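PDB 4NNB: OBCA, Oxalate Biosynthetic Component A from Burkholderia glumae, which combines an N-terminal domain characteristic of its family with a TIM-barrel-type domain and holds a magnesium ion and an oxaloacetate ion in one pocket. Local coordinates for residues K117-A122 / L175-E180; G139-E144 / L149-R154; G488-K491 / W496-V499. One frame throughout, in Å; residues are numbered along the deposited sequence.

Contact 1 of 3, residues K117-A122 / L175-E180; sequences KPWLAA and LKNMEE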
loop_
_atom_site.group_PDB
_atom_site.type_symbol
_atom_site.label_atom_id
_atom_site.label_comp_id
_atom_site.label_asym_id
_atom_site.label_seq_id
_atom_site.Cartn_x
_atom_site.Cartn_y
_atom_site.Cartn_z
ATOM N N LYS A 117 3.536 24.097 -14.301
ATOM C CA LYS A 117 3.341 24.502 -12.913
ATOM C C LYS A 117 2.401 25.707 -12.704
ATOM O O LYS A 117 1.543 25.661 -11.816
ATOM C CB LYS A 117 4.694 24.742 -12.237
ATOM C CG LYS A 117 4.591 25.219 -10.789
ATOM C CD LYS A 117 5.965 25.168 -10.132
ATOM C CE LYS A 117 5.927 25.660 -8.698
ATOM N NZ LYS A 117 7.010 25.016 -7.887
ATOM N N PRO A 118 2.549 26.782 -13.510
ATOM C CA PRO A 118 1.617 27.906 -13.307
ATOM C C PRO A 118 0.137 27.549 -13.511
ATOM O O PRO A 118 -0.718 28.222 -12.926
ATOM C CB PRO A 118 2.060 28.939 -14.356
ATOM C CG PRO A 118 3.477 28.584 -14.686
ATOM C CD PRO A 118 3.552 27.079 -14.550
ATOM N N TRP A 119 -0.173 26.528 -14.306
ATOM C CA TRP A 119 -1.569 26.125 -14.453
ATOM C C TRP A 119 -2.115 25.589 -13.143
ATOM O O TRP A 119 -3.225 25.931 -12.728
ATOM C CB TRP A 119 -1.734 25.050 -15.519
ATOM C CG TRP A 119 -1.523 25.520 -16.904
ATOM C CD1 TRP A 119 -0.993 26.720 -17.299
ATOM C CD2 TRP A 119 -1.828 24.803 -18.098
ATOM N NE1 TRP A 119 -0.948 26.782 -18.665
ATOM C CE2 TRP A 119 -1.450 25.618 -19.180
ATOM C CE3 TRP A 119 -2.370 23.540 -18.357
ATOM C CZ2 TRP A 119 -1.607 25.215 -20.502
ATOM C CZ3 TRP A 119 -2.526 23.146 -19.668
ATOM C CH2 TRP A 119 -2.150 23.982 -20.726
ATOM N N LEU A 120 -1.326 24.741 -12.491
ATOM C CA LEU A 120 -1.751 24.103 -11.255
ATOM C C LEU A 120 -1.703 25.108 -10.119
ATOM O O LEU A 120 -2.456 25.007 -9.153
ATOM C CB LEU A 120 -0.837 22.911 -10.933
ATOM C CG LEU A 120 -0.963 21.673 -11.828
ATOM C CD1 LEU A 120 0.267 20.771 -11.695
ATOM C CD2 LEU A 120 -2.201 20.904 -11.451
ATOM N N ALA A 121 -0.807 26.077 -10.240
ATOM C CA ALA A 121 -0.620 27.068 -9.181
ATOM C C ALA A 121 -1.785 28.050 -9.146
ATOM O O ALA A 121 -1.975 28.765 -8.164
ATOM C CB ALA A 121 0.705 27.802 -9.356
ATOM N N ALA A 122 -2.560 28.065 -10.228
ATOM C CA ALA A 122 -3.748 28.900 -10.346
ATOM C C ALA A 122 -4.913 28.355 -9.520
ATOM O O ALA A 122 -5.975 28.978 -9.441
ATOM C CB ALA A 122 -4.150 29.023 -11.812
ATOM N N LEU A 175 -9.342 25.623 -17.949
ATOM C CA LEU A 175 -10.136 24.701 -18.762
ATOM C C LEU A 175 -9.917 24.994 -20.243
ATOM O O LEU A 175 -9.703 24.074 -21.046
ATOM C CB LEU A 175 -11.620 24.762 -18.383
ATOM C CG LEU A 175 -12.546 23.727 -19.041
ATOM C CD1 LEU A 175 -11.904 22.335 -19.091
ATOM C CD2 LEU A 175 -13.905 23.663 -18.329
ATOM N N LYS A 176 -9.923 26.279 -20.599
ATOM C CA LYS A 176 -9.634 26.670 -21.972
ATOM C C LYS A 176 -8.223 26.259 -22.417
ATOM O O LYS A 176 -8.058 25.716 -23.508
ATOM C CB LYS A 176 -9.875 28.175 -22.190
ATOM C CG LYS A 176 -11.370 28.555 -22.267
ATOM C CD LYS A 176 -12.039 27.861 -23.462
ATOM C CE LYS A 176 -13.489 28.303 -23.668
ATOM N NZ LYS A 176 -13.928 28.060 -25.088
ATOM N N ASN A 177 -7.213 26.528 -21.589
ATOM C CA ASN A 177 -5.852 26.082 -21.898
ATOM C C ASN A 177 -5.796 24.566 -22.122
ATOM O O ASN A 177 -5.078 24.070 -22.998
ATOM C CB ASN A 177 -4.886 26.427 -20.764
ATOM C CG ASN A 177 -4.654 27.924 -20.611
ATOM O OD1 ASN A 177 -5.057 28.722 -21.460
ATOM N ND2 ASN A 177 -3.993 28.307 -19.519
ATOM N N MET A 178 -6.549 23.837 -21.311
ATOM C CA MET A 178 -6.587 22.382 -21.423
ATOM C C MET A 178 -7.218 21.951 -22.746
ATOM O O MET A 178 -6.712 21.059 -23.439
ATOM C CB MET A 178 -7.357 21.785 -20.238
ATOM C CG MET A 178 -6.574 21.817 -18.918
ATOM S SD MET A 178 -7.599 21.382 -17.499
ATOM C CE MET A 178 -8.082 19.703 -17.916
ATOM N N GLU A 179 -8.330 22.585 -23.101
ATOM C CA GLU A 179 -9.000 22.235 -24.345
ATOM C C GLU A 179 -8.120 22.556 -25.548
ATOM O O GLU A 179 -8.091 21.799 -26.515
ATOM C CB GLU A 179 -10.386 22.881 -24.414
ATOM C CG GLU A 179 -11.334 22.236 -23.414
ATOM C CD GLU A 179 -12.568 23.059 -23.124
ATOM O OE1 GLU A 179 -12.618 24.240 -23.528
ATOM O OE2 GLU A 179 -13.487 22.522 -22.474
ATOM N N GLU A 180 -7.364 23.648 -25.476
ATOM C CA GLU A 180 -6.436 23.975 -26.560
ATOM C C GLU A 180 -5.313 22.944 -26.622
ATOM O O GLU A 180 -4.743 22.681 -27.684
ATOM C CB GLU A 180 -5.847 25.374 -26.380
ATOM C CG GLU A 180 -4.969 25.804 -27.547
ATOM C CD GLU A 180 -4.093 27.006 -27.232
ATOM O OE1 GLU A 180 -4.381 27.719 -26.246
ATOM O OE2 GLU A 180 -3.112 27.234 -27.973
#
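Between helix 117-121 and helix 172-180 the contact is made by a single large side chain, W119, set against N177 and M178. The CA atoms of W119 and N177 are 8.6 Å apart, so the indole spans the gap between the two backbones. K117 starts the first helix: its carbonyl O accepts the backbone N of A121 at 2.9 Å. Its own N is bonded to D147, and its NZ to the carbonyl O of R484, on a different side of the helix from the indole. W119 follows. Its CG stands anti to the carbonyl carbon (chi1 -70°), which carries the ring outward to helix 172-180. N177 CB sits over one face of the benzene half, 3.8 Å from the six-membered centroid and 23° off the ring normal, a CH-pi contact displaced to the rim; its closest ring atom is CZ2 of W119, at 3.5 Å. The amide of N177 lies above the indole rim at NE1 and CE2, its plane turned 35° from the ring. Its ND2 comes within 3.5 Å of W119 NE1, but both are N-H donors and the approach is packing, not a hydrogen bond. M178 touches obliquely, CG to W119 CZ3 at 4.3 Å, before its sulfur end turns away. The next residue, L120, faces the interior, against F115 and against I131 and V132 of helix 125-137. F115 of strand 114-115 also meets the W119 ring edge-to-face and packs on M178, thus touching both helices. With 145 Å² buried and no hydrogen bond between the segments, this is helix-helix packing at the periphery of the N-terminal domain, about 31 Å from the centre of the chain, in which one tryptophan bridges neighbouring helices through a CH-pi contact.

Contact 2 of 3, residues G139-E144 / L149-R154; sequences GWIVSE and LWEHER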
loop_
_atom_site.group_PDB
_atom_site.type_symbol
_atom_site.label_atom_id
_atom_site.label_comp_id
_atom_site.label_asym_id
_atom_site.label_seq_id
_atom_site.Cartn_x
_atom_site.Cartn_y
_atom_site.Cartn_z
ATOM N N GLY A 139 0.414 7.778 -14.667
ATOM C CA GLY A 139 1.795 7.655 -15.105
ATOM C C GLY A 139 2.464 8.936 -15.577
ATOM O O GLY A 139 3.584 8.901 -16.103
ATOM N N TRP A 140 1.790 10.072 -15.420
ATOM C CA TRP A 140 2.465 11.349 -15.672
ATOM C C TRP A 140 3.471 11.534 -14.554
ATOM O O TRP A 140 3.285 11.000 -13.460
ATOM C CB TRP A 140 1.482 12.522 -15.635
ATOM C CG TRP A 140 0.458 12.568 -16.735
ATOM C CD1 TRP A 140 -0.392 11.564 -17.112
ATOM C CD2 TRP A 140 0.122 13.706 -17.552
ATOM N NE1 TRP A 140 -1.220 12.003 -18.129
ATOM C CE2 TRP A 140 -0.920 13.310 -18.415
ATOM C CE3 TRP A 140 0.617 15.011 -17.642
ATOM C CZ2 TRP A 140 -1.483 14.185 -19.363
ATOM C CZ3 TRP A 140 0.057 15.880 -18.582
ATOM C CH2 TRP A 140 -0.981 15.461 -19.426
ATOM N N ILE A 141 4.533 12.288 -14.807
ATOM C CA ILE A 141 5.536 12.509 -13.768
ATOM C C ILE A 141 5.789 13.990 -13.515
ATOM O O ILE A 141 5.470 14.836 -14.351
ATOM C CB ILE A 141 6.863 11.763 -14.074
ATOM C CG1 ILE A 141 7.414 12.158 -15.444
ATOM C CG2 ILE A 141 6.636 10.243 -14.038
ATOM C CD1 ILE A 141 8.495 13.211 -15.401
ATOM N N VAL A 142 6.345 14.294 -12.348
ATOM C CA VAL A 142 6.687 15.669 -12.002
ATOM C C VAL A 142 8.115 15.971 -12.456
ATOM O O VAL A 142 9.036 15.212 -12.150
ATOM C CB VAL A 142 6.587 15.895 -10.483
ATOM C CG1 VAL A 142 7.121 17.265 -10.108
ATOM C CG2 VAL A 142 5.147 15.710 -9.999
ATOM N N SER A 143 8.312 17.063 -13.190
ATOM C CA SER A 143 9.671 17.442 -13.612
ATOM C C SER A 143 10.395 18.249 -12.529
ATOM O O SER A 143 9.794 18.627 -11.521
ATOM C CB SER A 143 9.624 18.260 -14.903
ATOM O OG SER A 143 9.154 19.573 -14.636
ATOM N N GLU A 144 11.678 18.545 -12.736
ATOM C CA GLU A 144 12.417 19.350 -11.750
ATOM C C GLU A 144 11.846 20.764 -11.604
ATOM O O GLU A 144 12.013 21.406 -10.570
ATOM C CB GLU A 144 13.917 19.412 -12.068
ATOM C CG GLU A 144 14.747 20.140 -10.994
ATOM C CD GLU A 144 14.399 19.709 -9.560
ATOM O OE1 GLU A 144 14.309 18.484 -9.293
ATOM O OE2 GLU A 144 14.212 20.605 -8.699
ATOM N N LEU A 149 4.410 16.037 -16.650
ATOM C CA LEU A 149 4.782 15.627 -18.001
ATOM C C LEU A 149 4.308 14.208 -18.284
ATOM O O LEU A 149 4.413 13.337 -17.422
ATOM C CB LEU A 149 6.307 15.684 -18.158
ATOM C CG LEU A 149 6.997 17.013 -17.833
ATOM C CD1 LEU A 149 8.469 16.972 -18.200
ATOM C CD2 LEU A 149 6.315 18.146 -18.564
ATOM N N TRP A 150 3.795 13.970 -19.488
ATOM C CA TRP A 150 3.566 12.603 -19.954
ATOM C C TRP A 150 4.647 12.290 -20.975
ATOM O O TRP A 150 4.731 12.946 -22.006
ATOM C CB TRP A 150 2.175 12.472 -20.566
ATOM C CG TRP A 150 1.871 11.150 -21.228
ATOM C CD1 TRP A 150 1.639 10.934 -22.557
ATOM C CD2 TRP A 150 1.734 9.872 -20.584
ATOM N NE1 TRP A 150 1.369 9.605 -22.778
ATOM C CE2 TRP A 150 1.422 8.932 -21.589
ATOM C CE3 TRP A 150 1.852 9.434 -19.265
ATOM C CZ2 TRP A 150 1.224 7.572 -21.308
ATOM C CZ3 TRP A 150 1.659 8.085 -18.988
ATOM C CH2 TRP A 150 1.339 7.172 -20.003
ATOM N N GLU A 151 5.493 11.310 -20.672
ATOM C CA GLU A 151 6.662 11.045 -21.504
ATOM C C GLU A 151 6.487 9.838 -22.416
ATOM O O GLU A 151 7.393 9.015 -22.554
ATOM C CB GLU A 151 7.902 10.877 -20.630
ATOM C CG GLU A 151 8.177 12.091 -19.745
ATOM C CD GLU A 151 9.515 12.011 -19.039
ATOM O OE1 GLU A 151 9.837 10.944 -18.476
ATOM O OE2 GLU A 151 10.248 13.021 -19.046
ATOM N N HIS A 152 5.315 9.734 -23.030
ATOM C CA HIS A 152 5.050 8.668 -23.986
ATOM C C HIS A 152 4.220 9.178 -25.157
ATOM O O HIS A 152 3.597 10.243 -25.087
ATOM C CB HIS A 152 4.328 7.494 -23.315
ATOM C CG HIS A 152 4.947 7.056 -22.020
ATOM N ND1 HIS A 152 6.015 6.189 -21.960
ATOM C CD2 HIS A 152 4.637 7.363 -20.737
ATOM C CE1 HIS A 152 6.338 5.977 -20.692
ATOM N NE2 HIS A 152 5.518 6.678 -19.933
ATOM N N GLU A 153 4.207 8.399 -26.233
ATOM C CA GLU A 153 3.485 8.762 -27.447
ATOM C C GLU A 153 1.973 8.633 -27.272
ATOM O O GLU A 153 1.256 9.635 -27.286
ATOM C CB GLU A 153 3.957 7.900 -28.620
ATOM C CG GLU A 153 5.139 6.986 -28.291
ATOM C CD GLU A 153 4.742 5.763 -27.476
ATOM O OE1 GLU A 153 3.639 5.218 -27.712
ATOM O OE2 GLU A 153 5.535 5.354 -26.597
ATOM N N ARG A 154 1.499 7.405 -27.079
ATOM C CA ARG A 154 0.067 7.137 -26.930
ATOM C C ARG A 154 -0.438 7.349 -25.503
ATOM O O ARG A 154 0.335 7.279 -24.550
ATOM C CB ARG A 154 -0.236 5.696 -27.349
ATOM C CG ARG A 154 0.446 5.258 -28.639
ATOM C CD ARG A 154 0.190 3.777 -28.913
ATOM N NE ARG A 154 0.841 3.327 -30.139
ATOM C CZ ARG A 154 0.256 3.322 -31.332
ATOM N NH1 ARG A 154 -0.999 3.741 -31.459
ATOM N NH2 ARG A 154 0.921 2.896 -32.397
HETATM O O HOH W 1 5.315 9.878 -18.087
HETATM O O HOH W 2 4.975 6.508 -16.832
#
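I141 and L149 form an antiparallel hydrogen-bonded pair, with I141 N to L149 O and L149 N to I141 O both at 2.8 Å. The two bonds are close to straight, which fixes the register of this short beta hairpin.

The side chains of I141 and L149 emerge on the same face. The CD1 branch of I141 reaches along to E151, lying 4.0 Å from E151 CD and crossing that extended side chain at about a right angle. Further along, L149 CD1 rests on S143 CB at 3.7 Å. The tryptophans flanking this pair, W140 before I141 and W150 after L149, pack on each other: W150 CB stands over the face of the W140 indole, 3.9 Å from its five-membered centroid. The two indoles meet obliquely, their planes 37° apart. W150 CG lies anti to its backbone N (chi1 173°), and the far edge of its ring arrives beside G139, CZ3 being 3.6 Å from G139 O. That carbonyl also receives one water that it shares with E151 N and another that it shares with H152 NE2. The polar end of W140 is satisfied by H157, to which its NE1 is bonded.

G139, at positive phi, is the C-prime residue of a Schellman motif closing helix 125-137, so the hairpin starts directly from the helix end. Strand 148-149 lies between 141-142 and 114-115 in a three-stranded antiparallel sheet, and strand 155-159 supplies Q155 and H157 against the two indoles.

Contact 3 of 3, residues G488-K491 / W496-V499; sequences GVRK and WEQV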
loop_
_atom_site.group_PDB
_atom_site.type_symbol
_atom_site.label_atom_id
_atom_site.label_comp_id
_atom_site.label_asym_id
_atom_site.label_seq_id
_atom_site.Cartn_x
_atom_site.Cartn_y
_atom_site.Cartn_z
ATOM N N GLY A 488 1.744 19.775 -3.413
ATOM C CA GLY A 488 2.797 19.136 -2.637
ATOM C C GLY A 488 2.793 17.614 -2.500
ATOM O O GLY A 488 3.658 17.064 -1.805
ATOM N N VAL A 489 1.831 16.937 -3.135
ATOM C CA VAL A 489 1.700 15.476 -3.029
ATOM C C VAL A 489 1.506 14.832 -4.405
ATOM O O VAL A 489 0.877 15.420 -5.283
ATOM C CB VAL A 489 0.510 15.082 -2.111
ATOM C CG1 VAL A 489 0.354 13.535 -2.007
ATOM C CG2 VAL A 489 0.680 15.688 -0.721
ATOM N N ARG A 490 2.056 13.633 -4.595
ATOM C CA ARG A 490 1.881 12.883 -5.839
ATOM C C ARG A 490 2.023 11.385 -5.572
ATOM O O ARG A 490 2.435 10.983 -4.485
ATOM C CB ARG A 490 2.933 13.295 -6.868
ATOM C CG ARG A 490 4.379 13.072 -6.386
ATOM C CD ARG A 490 5.357 13.096 -7.556
ATOM N NE ARG A 490 6.760 13.193 -7.153
ATOM C CZ ARG A 490 7.538 12.144 -6.905
ATOM N NH1 ARG A 490 7.043 10.916 -7.011
ATOM N NH2 ARG A 490 8.800 12.317 -6.539
ATOM N N LYS A 491 1.689 10.571 -6.571
ATOM C CA LYS A 491 1.908 9.131 -6.497
ATOM C C LYS A 491 3.401 8.847 -6.471
ATOM O O LYS A 491 4.183 9.456 -7.223
ATOM C CB LYS A 491 1.233 8.416 -7.678
ATOM C CG LYS A 491 -0.299 8.330 -7.547
ATOM C CD LYS A 491 -0.693 7.376 -6.401
ATOM C CE LYS A 491 -2.145 7.500 -5.966
ATOM N NZ LYS A 491 -3.101 6.724 -6.806
ATOM N N TRP A 496 10.684 1.917 -3.491
ATOM C CA TRP A 496 12.068 2.380 -3.348
ATOM C C TRP A 496 12.141 3.904 -3.137
ATOM O O TRP A 496 12.999 4.397 -2.403
ATOM C CB TRP A 496 12.907 1.970 -4.562
ATOM C CG TRP A 496 12.472 2.650 -5.822
ATOM C CD1 TRP A 496 11.615 2.158 -6.768
ATOM C CD2 TRP A 496 12.868 3.955 -6.272
ATOM N NE1 TRP A 496 11.450 3.084 -7.776
ATOM C CE2 TRP A 496 12.211 4.190 -7.496
ATOM C CE3 TRP A 496 13.710 4.945 -5.755
ATOM C CZ2 TRP A 496 12.366 5.383 -8.209
ATOM C CZ3 TRP A 496 13.863 6.131 -6.467
ATOM C CH2 TRP A 496 13.198 6.337 -7.677
ATOM N N GLU A 497 11.234 4.647 -3.763
ATOM C CA GLU A 497 11.267 6.100 -3.611
ATOM C C GLU A 497 10.865 6.500 -2.194
ATOM O O GLU A 497 11.491 7.375 -1.585
ATOM C CB GLU A 497 10.396 6.809 -4.657
ATOM C CG GLU A 497 10.490 8.330 -4.541
ATOM C CD GLU A 497 9.790 9.051 -5.662
ATOM O OE1 GLU A 497 10.408 9.951 -6.253
ATOM O OE2 GLU A 497 8.611 8.728 -5.946
ATOM N N GLN A 498 9.842 5.835 -1.662
ATOM C CA GLN A 498 9.416 6.064 -0.284
ATOM C C GLN A 498 10.508 5.694 0.706
ATOM O O GLN A 498 10.702 6.388 1.705
ATOM C CB GLN A 498 8.109 5.308 0.001
ATOM C CG GLN A 498 6.976 5.770 -0.933
ATOM C CD GLN A 498 5.777 4.833 -0.942
ATOM O OE1 GLN A 498 5.923 3.609 -0.839
ATOM N NE2 GLN A 498 4.584 5.406 -1.058
ATOM N N VAL A 499 11.232 4.618 0.410
ATOM C CA VAL A 499 12.383 4.217 1.210
ATOM C C VAL A 499 13.482 5.302 1.220
ATOM O O VAL A 499 14.000 5.645 2.287
ATOM C CB VAL A 499 12.963 2.871 0.718
ATOM C CG1 VAL A 499 14.260 2.542 1.440
ATOM C CG2 VAL A 499 11.940 1.732 0.917
#
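R490 and E497 form a two-pronged, end-on salt bridge joining strand 489-491 of a beta hairpin to helix 495-507. NH1 of R490 bonds OE2 of E497 and NH2 of R490 bonds OE1 of E497, both at 2.9 Å. The two side chains approach from opposite directions. Both oxygens stay near the guanidinium plane, but the carboxylate is rotated 42° from it: OE2 is met on its syn side, whereas OE1 is met from above the carboxylate plane. The N-H paths stay nearly straight, so the twist appears to cost little in alignment. NH1 of R490 also reaches the carbonyl O of K491, at 3.2 Å.

R490 starts with CG between its backbone N and carbonyl carbon (chi1 59°), then runs extended to NE, which brings the guanidinium to the helix. In the next shell, D482 takes the remaining nitrogen, NE, in a second salt bridge; with two carboxylates as partners, the arginine charge is probably well balanced. V132 and T136 of helix 125-137 pack against its side chain, and V480 of the partner strand bonds its backbone. On the helix side, E497 OE2 accepts a further bond from the backbone N of R493.

How the contacts relate
Contacts 2 and 3 touch directly: V142 CG2 packs on R490 CD at 3.6 Å, although their centres are 16 Å apart. D482 links them further, pairing with R490 while touching V142. Contact 1 encloses contact 2 along the chain, and their nearest atoms are about 7 Å apart; D147 joins them by bonding both K117 and S143. R484 reaches all three, receiving K117 NZ, pairing with E144 and packing on R490. Contact 1 is the outermost, about 24 Å from contact 3 between centres. None of the contact residues lines the oxaloacetate pocket, but Q498 beside E497 bonds G477 O, two residues from the magnesium ligand E475.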